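PDB 2H5N: Co-chaperone DjlA N-terminal domain-containing protein from Porphyromonas gingivalis, which is of unknown function but binds magnesium and belongs to the all-helical TerB family, probably related to the N-terminal domain of the co-chaperone DjlA. Local coordinates for residues A[46-50]-A[86-90]; A[18-22]-A[60-64]. All blocks are in the same frame, centred on the assembly; numbering follows the deposited sequence.

Contact 1 (A[46-50]-A[86-90]); sequences EFMRF and YVASY
Phe50 lies between Tyr86 and Tyr90, and the three rings form an aromatic cluster. Both ring pairs are T-shaped, but Phe50 plays a different part in each. Toward Tyr86 it offers a face: the CD1-CE1 edge of the tyrosine comes in over it, with ring centroids 5.0 Å apart and planes at 85°. Toward Tyr90 it offers an edge. Phe50 CE2 sits over one face of the Tyr90 ring, 3.5 Å from Tyr90 CG, and the planes stand at 84°. The two tyrosines are one helical turn apart and each has CG anti to its own backbone N. Both rings are thereby sent from helix 81-94 toward 46-50.

Packing contacts fill in around the cluster. Glu46 CB meets the edge of the Tyr90 ring, 3.8 Å from Tyr90 CE1. Phe47 CB lies 3.8 Å from Tyr90 OH. Val87 CG2 approaches Phe50 CE1 obliquely at 4.2 Å.

The polar contact is a single hydrogen bond, Tyr86 OH to Arg49 O, 3.2 Å long. The hydroxyl stands 63° out of the carbonyl plane, so it is not aimed at a lone pair. Tyr90 OH is hydrogen-bonded to Met43 O, one turn back on helix 37-47. Arg49 NE and Glu46 OE1 form a long salt bridge that relies on charge alone, since no N-H points at the oxygen.

Phe13 adds another edge-to-face partner to Phe50, and helix 15-30 packs on Phe50 and Tyr90 through Ile21. The whole is a partly buried aromatic cluster near the centre of the all-helical TerB-like fold, joining segment 46-50, which includes the last part of helix 37-47, to helix 81-94.

Contact 2 (A[18-22]-A[60-64]); sequences LTAII and LLKAS
Leu61 O accepts a hydrogen bond from Ser64 OG at 2.6 Å, and this turns the serine hydroxyl back onto its own helix. The hydroxyl is tilted 30° from the carbonyl plane. With chi1 near 75° OG reaches Leu61 O. Ser64 CB lies 3.7 Å from Ile22 CG2. Lys26 NZ makes weak hydrogen bonds to both Leu61 O and Ser64 OG.

Thr19 fits closely against the backbone of 60-64. Its CG2 is anti to the backbone N and reaches Ser64 CA at 3.4 Å, tighter than usual for two carbons. Thr19 OG1 lies beside Leu60 CD2 at 3.7 Å and close to Ala63 CB. The hydroxyl is hydrogen-bonded to Gly15 O, one turn earlier in its helix.

Leucine and isoleucine branches pack next to this fit. Leu18 CD1 meets Leu60 CD1 at 3.9 Å. Ile22 CG1 lies 3.6 Å from Leu61 CD2, and these two side chains cross at about a right angle. Leu61 also packs on Pro37 of a second subunit.

The short helix axes approach to 8.5 Å and cross at -73°. Lys23 NZ is hydrogen-bonded to Ser64 O. This is steep helix-helix packing between helices 15-30 and 54-64 of the TerB-like helical fold.

In the fold
Contact 1 lies near the centre of the chain, about 4 Å from it, yet its Arg49 side is exposed. Contact 2 is farther out, about 11 Å from that centre, but its touching residues are mostly buried. The first is aromatic, with one hydrogen bond across it. The second is aliphatic, and the main partners of the Thr19 and Ser64 hydroxyls are carbonyls of their own helices. The contacts join different helix pairs but touch: Ile22 packs on Tyr90, and Phe47 lies against Leu18. Helix 15-30 thus links both, and it also carries Val29, one of the magnesium-site residues.

Contact 1 (A[46-50]-A[86-90])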
# COMPACT_ATOMS: atom_id res chain seq x y z
N GLU A 46 19.34 -9.36 0.18
CA GLU A 46 19.71 -9.97 -1.09
C GLU A 46 19.93 -9.00 -2.24
O GLU A 46 20.63 -9.33 -3.20
CB GLU A 46 18.71 -11.08 -1.46
CG GLU A 46 18.66 -12.22 -0.43
CD GLU A 46 19.99 -12.97 -0.32
OE1 GLU A 46 20.54 -13.35 -1.36
OE2 GLU A 46 20.49 -13.18 0.81
N PHE A 47 19.33 -7.79 -2.16
CA PHE A 47 19.58 -6.71 -3.12
C PHE A 47 21.07 -6.33 -3.21
O PHE A 47 21.58 -5.97 -4.27
CB PHE A 47 18.73 -5.47 -2.76
CG PHE A 47 18.72 -4.40 -3.82
CD1 PHE A 47 18.48 -4.70 -5.16
CD2 PHE A 47 18.87 -3.06 -3.46
CE1 PHE A 47 18.44 -3.70 -6.14
CE2 PHE A 47 18.81 -2.03 -4.44
CZ PHE A 47 18.59 -2.36 -5.78
N MET A 48 21.78 -6.43 -2.09
CA MET A 48 23.20 -6.19 -2.07
C MET A 48 23.97 -7.12 -3.02
O MET A 48 25.02 -6.73 -3.54
CB MET A 48 23.70 -6.37 -0.66
CG MET A 48 22.83 -5.61 0.28
SD MET A 48 23.81 -4.25 0.79
CE MET A 48 24.59 -5.10 2.16
N ARG A 49 23.44 -8.32 -3.26
CA ARG A 49 24.13 -9.27 -4.14
C ARG A 49 24.20 -8.75 -5.56
O ARG A 49 24.92 -9.29 -6.39
CB ARG A 49 23.45 -10.63 -4.14
CG ARG A 49 23.46 -11.29 -2.79
CD ARG A 49 24.27 -12.51 -2.84
NE ARG A 49 24.29 -13.16 -1.55
CZ ARG A 49 25.12 -14.16 -1.25
NH1 ARG A 49 25.07 -14.70 -0.04
NH2 ARG A 49 25.99 -14.61 -2.15
N PHE A 50 23.47 -7.67 -5.82
CA PHE A 50 23.47 -7.00 -7.14
C PHE A 50 24.63 -6.05 -7.34
O PHE A 50 24.77 -5.44 -8.42
CB PHE A 50 22.14 -6.31 -7.39
CG PHE A 50 21.04 -7.26 -7.78
CD1 PHE A 50 20.90 -7.65 -9.09
CD2 PHE A 50 20.18 -7.77 -6.82
CE1 PHE A 50 19.87 -8.52 -9.47
CE2 PHE A 50 19.16 -8.65 -7.17
CZ PHE A 50 19.01 -9.04 -8.49
N TYR A 86 18.89 -13.96 -12.97
CA TYR A 86 19.31 -13.48 -11.68
C TYR A 86 18.19 -12.66 -11.03
O TYR A 86 17.85 -12.85 -9.85
CB TYR A 86 20.54 -12.62 -11.89
CG TYR A 86 21.38 -12.52 -10.66
CD1 TYR A 86 21.36 -11.37 -9.88
CD2 TYR A 86 22.20 -13.59 -10.26
CE1 TYR A 86 22.11 -11.26 -8.73
CE2 TYR A 86 22.98 -13.49 -9.10
CZ TYR A 86 22.93 -12.32 -8.36
OH TYR A 86 23.70 -12.18 -7.23
N VAL A 87 17.56 -11.77 -11.80
CA VAL A 87 16.41 -11.02 -11.26
C VAL A 87 15.27 -11.94 -10.85
O VAL A 87 14.68 -11.74 -9.77
CB VAL A 87 15.88 -9.92 -12.20
CG1 VAL A 87 14.70 -9.18 -11.55
CG2 VAL A 87 16.98 -8.92 -12.51
N ALA A 88 14.93 -12.93 -11.70
CA ALA A 88 13.90 -13.93 -11.32
C ALA A 88 14.29 -14.72 -10.05
O ALA A 88 13.43 -15.06 -9.23
CB ALA A 88 13.60 -14.91 -12.48
N SER A 89 15.57 -15.03 -9.90
CA SER A 89 16.01 -15.85 -8.76
C SER A 89 15.80 -15.05 -7.50
O SER A 89 15.30 -15.56 -6.52
CB SER A 89 17.47 -16.34 -8.91
OG SER A 89 17.61 -17.00 -10.16
N TYR A 90 16.16 -13.77 -7.58
CA TYR A 90 16.01 -12.80 -6.50
C TYR A 90 14.55 -12.66 -6.06
O TYR A 90 14.23 -12.71 -4.88
CB TYR A 90 16.55 -11.45 -6.98
CG TYR A 90 16.23 -10.28 -6.06
CD1 TYR A 90 16.72 -10.25 -4.76
CD2 TYR A 90 15.43 -9.20 -6.51
CE1 TYR A 90 16.44 -9.20 -3.92
CE2 TYR A 90 15.15 -8.12 -5.66
CZ TYR A 90 15.66 -8.12 -4.37
OH TYR A 90 15.41 -7.08 -3.49

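Contact 2 (A[18-22]-A[60-64])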
# COMPACT_ATOMS: atom_id res chain seq x y z
N LEU A 18 18.79 -1.05 -11.33
CA LEU A 18 18.71 -1.36 -9.92
C LEU A 18 17.43 -0.83 -9.27
O LEU A 18 16.81 -1.52 -8.47
CB LEU A 18 19.94 -0.77 -9.19
CG LEU A 18 21.29 -1.48 -9.44
CD1 LEU A 18 22.43 -0.69 -8.74
CD2 LEU A 18 21.29 -2.91 -8.91
N THR A 19 17.06 0.41 -9.60
CA THR A 19 15.81 1.01 -9.14
C THR A 19 14.63 0.15 -9.62
O THR A 19 13.66 -0.08 -8.88
CB THR A 19 15.71 2.47 -9.69
OG1 THR A 19 16.87 3.22 -9.26
CG2 THR A 19 14.48 3.15 -9.19
N ALA A 20 14.70 -0.31 -10.87
CA ALA A 20 13.66 -1.17 -11.45
C ALA A 20 13.49 -2.50 -10.73
O ALA A 20 12.36 -2.96 -10.50
CB ALA A 20 13.94 -1.41 -12.96
N ILE A 21 14.63 -3.14 -10.41
CA ILE A 21 14.64 -4.39 -9.66
C ILE A 21 13.93 -4.24 -8.31
O ILE A 21 13.00 -5.01 -7.99
CB ILE A 21 16.10 -4.90 -9.45
CG1 ILE A 21 16.68 -5.35 -10.83
CG2 ILE A 21 16.16 -6.05 -8.37
CD1 ILE A 21 18.17 -5.59 -10.84
N ILE A 22 14.33 -3.23 -7.56
CA ILE A 22 13.73 -2.99 -6.26
C ILE A 22 12.22 -2.58 -6.33
O ILE A 22 11.45 -3.00 -5.48
CB ILE A 22 14.64 -2.09 -5.33
CG1 ILE A 22 14.26 -2.30 -3.88
CG2 ILE A 22 14.55 -0.60 -5.64
CD1 ILE A 22 14.59 -3.70 -3.34
N LEU A 60 18.64 4.27 -3.46
CA LEU A 60 18.09 3.53 -4.60
C LEU A 60 16.66 3.20 -4.32
O LEU A 60 15.82 3.22 -5.22
CB LEU A 60 18.87 2.24 -4.87
CG LEU A 60 20.16 2.40 -5.66
CD1 LEU A 60 20.93 1.11 -5.58
CD2 LEU A 60 19.83 2.77 -7.09
N LEU A 61 16.38 2.89 -3.07
CA LEU A 61 15.03 2.56 -2.61
C LEU A 61 14.12 3.78 -2.69
O LEU A 61 12.93 3.66 -3.02
CB LEU A 61 15.07 2.06 -1.16
CG LEU A 61 15.12 0.55 -1.02
CD1 LEU A 61 15.56 0.12 0.37
CD2 LEU A 61 13.71 0.06 -1.28
N LYS A 62 14.71 4.93 -2.41
CA LYS A 62 14.07 6.23 -2.50
C LYS A 62 13.87 6.62 -3.97
O LYS A 62 12.87 7.25 -4.31
CB LYS A 62 14.97 7.25 -1.81
CG LYS A 62 14.32 8.14 -0.78
CD LYS A 62 15.38 9.03 -0.09
CE LYS A 62 15.69 10.31 -0.88
NZ LYS A 62 16.00 10.04 -2.33
N ALA A 63 14.82 6.26 -4.84
CA ALA A 63 14.68 6.49 -6.28
C ALA A 63 13.51 5.69 -6.87
O ALA A 63 12.87 6.14 -7.82
CB ALA A 63 15.96 6.15 -7.03
N SER A 64 13.25 4.50 -6.31
CA SER A 64 12.16 3.65 -6.81
C SER A 64 10.76 4.30 -6.70
O SER A 64 9.86 4.02 -7.55
CB SER A 64 12.23 2.23 -6.19
OG SER A 64 11.79 2.22 -4.84